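Two-component sensor histidine kinase (Nostoc sp., PDB 3OLO) probably senses a signal and relays it by histidine phosphorylation, the crystallised part being a PAS domain of the kind that often serves as sensor. Local coordinates at residues L36-D40 with A41-M45; Y17-N20 with N21-E24. All blocks are in the same frame, centred on the assembly; numbering follows the deposited sequence.

Contact 1: residues L36-D40 with A41-M45; sequences LYVND and ATCRM
The carboxamide of Asn39 has the start of helix 40-46 over one of its faces: Ala41 N stands 3.8 Å from Asn39 CG, and the methyl CB of Ala41 is 3.8 Å from Asn39 OD1. Its edges are polar. ND2 donates to the backbone oxygens of Ile19 and Glu24, while OD1 takes the N-cap bond from Thr42 N (3.0 Å from Asn39 OD1, N-H...O angle 152°), whose donor is tilted out of the amide plane, and a further bond from Ser26 N. Thr42 OG1, 3.1 Å from Asn39 OD1, lies on the other side of that plane from Thr42 N; its proton may go to OD1 or to Ser26 O. With chi1 at 79°, the Asn39 amide folds back over the helix start. Cys43 N reaches Asn39 O at 3.3 Å, and Arg44 N meets Asp40 O at 3.0 Å. The Asp40 carboxylate turns to Arg50 in a salt bridge. Val38 makes the apolar part: CG2 touches Cys43 SG at 3.8 Å, and CG1 faces Thr42 CG2 at 4.0 Å. Strand 35-38 passes into helix 40-46 through the single cap residue Asn39, with Val38 and Thr42 packed on Phe27 of strand 25-29 and Leu53 of helix 50-53.

Contact 2: residues Y17-N20 with N21-E24; sequences YLIN and NAVE
Residues 17-24 carry the N-terminal helix 8-21 of this PAS construct out into the loop that leads to strand 25-29. Two donors of one residue converge on Tyr17 O. Asn21 ND2 approaches it at 2.9 Å with an N-H...O angle of 158°, from a direction tilted away from the Tyr17 carbonyl plane, and Tyr17 O lies close to the plane of the Asn21 amide. The backbone bond from Asn21 N to Tyr17 O, 3.2 Å long, is weak. With CG anti to its own carbonyl carbon (chi1 -83°), the Asn21 side chain curls back along the helix to this oxygen. Asn21 N is also 3.0 Å from Leu18 O, and this bond from three residues back arrives above the carbonyl plane. Ala22 N makes two weak bonds, 3.1 Å to Leu18 O and 3.3 Å to Ile19 O, while its methyl CB lies 3.5 Å from Ile19 O. The Asn20 side chain turns to the next helix, with OD1 accepting from Asp40 N. Tyr17 stacks edge-to-face on Phe109 of the second subunit, and Ile19 packs on Ile19 of that subunit. The chemistry is that of a winding that shifts from four-residue toward three-residue spacing: the backbone N-H groups are shared between carbonyls over bent bonds, and the straighter side-chain bond of Asn21 supplements them.

How the contacts relate
Contact 1 lies about 8 Å from the centre of the chain and contact 2 about 14 Å (centre to centre); both are partly buried and both reach the second subunit. They sit at opposite kinds of helix end: 36-45 at the start of helix 40-46, with a side-chain acceptor taking up a helix N-H, 17-24 at the close of helix 8-21, with a side-chain donor returning to a helix carbonyl. Val38 and Thr42 of contact 1 pack on strand 25-29 and helix 50-53 of the same chain, while Tyr17, Leu18 and Ile19 of contact 2 meet the second subunit. Asparagine side chains bond to the backbone at both ends, and Asn39 and Asn20 join the two sites directly.

Contact 1: residues L36-D40 with A41-M45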
loop_
_atom_site.group_PDB
_atom_site.type_symbol
_atom_site.label_atom_id
_atom_site.label_comp_id
_atom_site.label_asym_id
_atom_site.label_seq_id
_atom_site.Cartn_x
_atom_site.Cartn_y
_atom_site.Cartn_z
ATOM N N LEU A 36 -1.953 -12.399 8.519
ATOM C CA LEU A 36 -1.267 -13.145 7.471
ATOM C C LEU A 36 -0.139 -12.311 6.904
ATOM O O LEU A 36 0.873 -12.836 6.434
ATOM C CB LEU A 36 -2.233 -13.494 6.337
ATOM C CG LEU A 36 -3.435 -14.347 6.732
ATOM C CD1 LEU A 36 -4.330 -14.561 5.529
ATOM C CD2 LEU A 36 -2.986 -15.674 7.318
ATOM N N TYR A 37 -0.333 -11.000 6.932
ATOM C CA TYR A 37 0.637 -10.074 6.394
ATOM C C TYR A 37 0.424 -8.733 7.072
ATOM O O TYR A 37 -0.706 -8.299 7.230
ATOM C CB TYR A 37 0.460 -9.941 4.874
ATOM C CG TYR A 37 1.493 -9.041 4.265
ATOM C CD1 TYR A 37 1.344 -7.663 4.295
ATOM C CD2 TYR A 37 2.645 -9.563 3.698
ATOM C CE1 TYR A 37 2.310 -6.825 3.752
ATOM C CE2 TYR A 37 3.606 -8.737 3.152
ATOM C CZ TYR A 37 3.437 -7.373 3.188
ATOM O OH TYR A 37 4.405 -6.556 2.663
ATOM N N VAL A 38 1.503 -8.083 7.491
ATOM C CA VAL A 38 1.404 -6.766 8.115
ATOM C C VAL A 38 2.463 -5.874 7.521
ATOM O O VAL A 38 3.563 -6.351 7.254
ATOM C CB VAL A 38 1.630 -6.826 9.662
ATOM C CG1 VAL A 38 0.496 -7.563 10.334
ATOM C CG2 VAL A 38 2.985 -7.487 10.006
ATOM N N ASN A 39 2.146 -4.591 7.317
ATOM C CA ASN A 39 3.149 -3.626 6.865
ATOM C C ASN A 39 3.825 -2.938 8.049
ATOM O O ASN A 39 3.343 -3.016 9.175
ATOM C CB ASN A 39 2.568 -2.608 5.859
ATOM C CG ASN A 39 1.771 -1.480 6.516
ATOM O OD1 ASN A 39 1.347 -1.576 7.660
ATOM N ND2 ASN A 39 1.545 -0.403 5.760
ATOM N N ASP A 40 4.957 -2.290 7.790
ATOM C CA ASP A 40 5.737 -1.655 8.848
ATOM C C ASP A 40 4.888 -0.713 9.720
ATOM O O ASP A 40 5.038 -0.696 10.941
ATOM C CB ASP A 40 6.934 -0.899 8.251
ATOM C CG ASP A 40 7.954 -1.822 7.574
ATOM O OD1 ASP A 40 7.870 -3.057 7.725
ATOM O OD2 ASP A 40 8.861 -1.307 6.892
ATOM N N ALA A 41 4.000 0.068 9.110
ATOM C CA ALA A 41 3.172 0.996 9.884
ATOM C C ALA A 41 2.295 0.253 10.911
ATOM O O ALA A 41 2.064 0.754 12.010
ATOM C CB ALA A 41 2.306 1.877 8.960
ATOM N N THR A 42 1.812 -0.937 10.560
ATOM C CA THR A 42 1.068 -1.765 11.510
ATOM C C THR A 42 1.930 -2.234 12.696
ATOM O O THR A 42 1.472 -2.253 13.833
ATOM C CB THR A 42 0.472 -3.008 10.818
ATOM O OG1 THR A 42 -0.546 -2.599 9.905
ATOM C CG2 THR A 42 -0.151 -3.955 11.845
ATOM N N CYS A 43 3.169 -2.631 12.431
ATOM C CA CYS A 43 4.079 -2.989 13.515
ATOM C C CYS A 43 4.288 -1.784 14.429
ATOM O O CYS A 43 4.197 -1.903 15.644
ATOM C CB CYS A 43 5.401 -3.497 12.951
ATOM S SG CYS A 43 5.155 -4.877 11.813
ATOM N N ARG A 44 4.511 -0.611 13.846
ATOM C CA ARG A 44 4.706 0.589 14.646
ATOM C C ARG A 44 3.485 0.902 15.522
ATOM O O ARG A 44 3.619 1.226 16.699
ATOM C CB ARG A 44 5.017 1.796 13.757
ATOM C CG ARG A 44 5.181 3.084 14.571
ATOM C CD ARG A 44 4.841 4.344 13.794
ATOM N NE ARG A 44 4.548 5.446 14.716
ATOM C CZ ARG A 44 3.336 5.756 15.183
ATOM N NH1 ARG A 44 2.256 5.060 14.809
ATOM N NH2 ARG A 44 3.202 6.778 16.024
HETATM N N MSE A 45 2.294 0.808 14.949
HETATM C CA MSE A 45 1.083 1.207 15.659
HETATM C C MSE A 45 0.757 0.251 16.805
HETATM O O MSE A 45 0.414 0.669 17.918
HETATM C CB MSE A 45 -0.100 1.250 14.693
HETATM C CG MSE A 45 -1.419 1.569 15.359
HETATM SE SE MSE A 45 -2.912 1.540 14.065
HETATM C CE MSE A 45 -2.931 -0.338 13.638
#

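Contact 2: residues Y17-N20 with N21-E24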
loop_
_atom_site.group_PDB
_atom_site.type_symbol
_atom_site.label_atom_id
_atom_site.label_comp_id
_atom_site.label_asym_id
_atom_site.label_seq_id
_atom_site.Cartn_x
_atom_site.Cartn_y
_atom_site.Cartn_z
ATOM N N TYR A 17 7.355 -3.738 -1.219
ATOM C CA TYR A 17 8.112 -2.529 -0.925
ATOM C C TYR A 17 7.215 -1.303 -0.806
ATOM O O TYR A 17 7.373 -0.494 0.099
ATOM C CB TYR A 17 9.154 -2.309 -2.016
ATOM C CG TYR A 17 10.284 -3.302 -1.946
ATOM C CD1 TYR A 17 11.167 -3.293 -0.874
ATOM C CD2 TYR A 17 10.476 -4.243 -2.941
ATOM C CE1 TYR A 17 12.205 -4.198 -0.796
ATOM C CE2 TYR A 17 11.514 -5.155 -2.870
ATOM C CZ TYR A 17 12.374 -5.125 -1.796
ATOM O OH TYR A 17 13.414 -6.020 -1.716
ATOM N N LEU A 18 6.265 -1.172 -1.723
ATOM C CA LEU A 18 5.300 -0.075 -1.674
ATOM C C LEU A 18 4.487 -0.060 -0.385
ATOM O O LEU A 18 4.404 0.964 0.293
ATOM C CB LEU A 18 4.321 -0.170 -2.857
ATOM C CG LEU A 18 4.788 0.457 -4.163
ATOM C CD1 LEU A 18 3.906 0.017 -5.322
ATOM C CD2 LEU A 18 4.819 1.981 -4.037
ATOM N N ILE A 19 3.858 -1.176 -0.035
ATOM C CA ILE A 19 2.929 -1.137 1.099
ATOM C C ILE A 19 3.692 -0.932 2.403
ATOM O O ILE A 19 3.156 -0.406 3.363
ATOM C CB ILE A 19 2.061 -2.401 1.214
ATOM C CG1 ILE A 19 0.851 -2.125 2.116
ATOM C CG2 ILE A 19 2.865 -3.550 1.749
ATOM C CD1 ILE A 19 -0.184 -1.170 1.472
ATOM N N ASN A 20 4.949 -1.343 2.439
ATOM C CA ASN A 20 5.736 -1.172 3.646
ATOM C C ASN A 20 6.269 0.231 3.785
ATOM O O ASN A 20 6.671 0.633 4.859
ATOM C CB ASN A 20 6.844 -2.206 3.699
ATOM C CG ASN A 20 6.320 -3.540 4.127
ATOM O OD1 ASN A 20 5.621 -3.638 5.137
ATOM N ND2 ASN A 20 6.602 -4.566 3.352
ATOM N N ASN A 21 6.248 0.987 2.696
ATOM C CA ASN A 21 6.619 2.385 2.781
ATOM C C ASN A 21 5.409 3.281 2.963
ATOM O O ASN A 21 5.550 4.461 3.266
ATOM C CB ASN A 21 7.452 2.792 1.569
ATOM C CG ASN A 21 8.914 2.434 1.750
ATOM O OD1 ASN A 21 9.635 3.116 2.473
ATOM N ND2 ASN A 21 9.346 1.337 1.136
ATOM N N ALA A 22 4.217 2.718 2.807
ATOM C CA ALA A 22 3.005 3.488 3.038
ATOM C C ALA A 22 2.886 3.878 4.511
ATOM O O ALA A 22 3.083 3.067 5.413
ATOM C CB ALA A 22 1.784 2.709 2.608
ATOM N N VAL A 23 2.545 5.135 4.733
ATOM C CA VAL A 23 2.320 5.668 6.065
ATOM C C VAL A 23 1.173 4.979 6.825
ATOM O O VAL A 23 1.199 4.877 8.049
ATOM C CB VAL A 23 2.041 7.188 5.963
ATOM C CG1 VAL A 23 1.300 7.695 7.177
ATOM C CG2 VAL A 23 3.345 7.952 5.763
ATOM N N GLU A 24 0.152 4.523 6.116
ATOM C CA GLU A 24 -1.023 3.990 6.791
ATOM C C GLU A 24 -0.835 2.530 7.204
ATOM O O GLU A 24 -0.298 1.728 6.451
ATOM C CB GLU A 24 -2.264 4.117 5.908
ATOM C CG GLU A 24 -3.441 3.309 6.439
ATOM C CD GLU A 24 -4.779 3.991 6.222
ATOM O OE1 GLU A 24 -4.995 4.535 5.125
ATOM O OE2 GLU A 24 -5.617 3.985 7.151
HETATM O O HOH W 1 4.296 0.988 6.221
#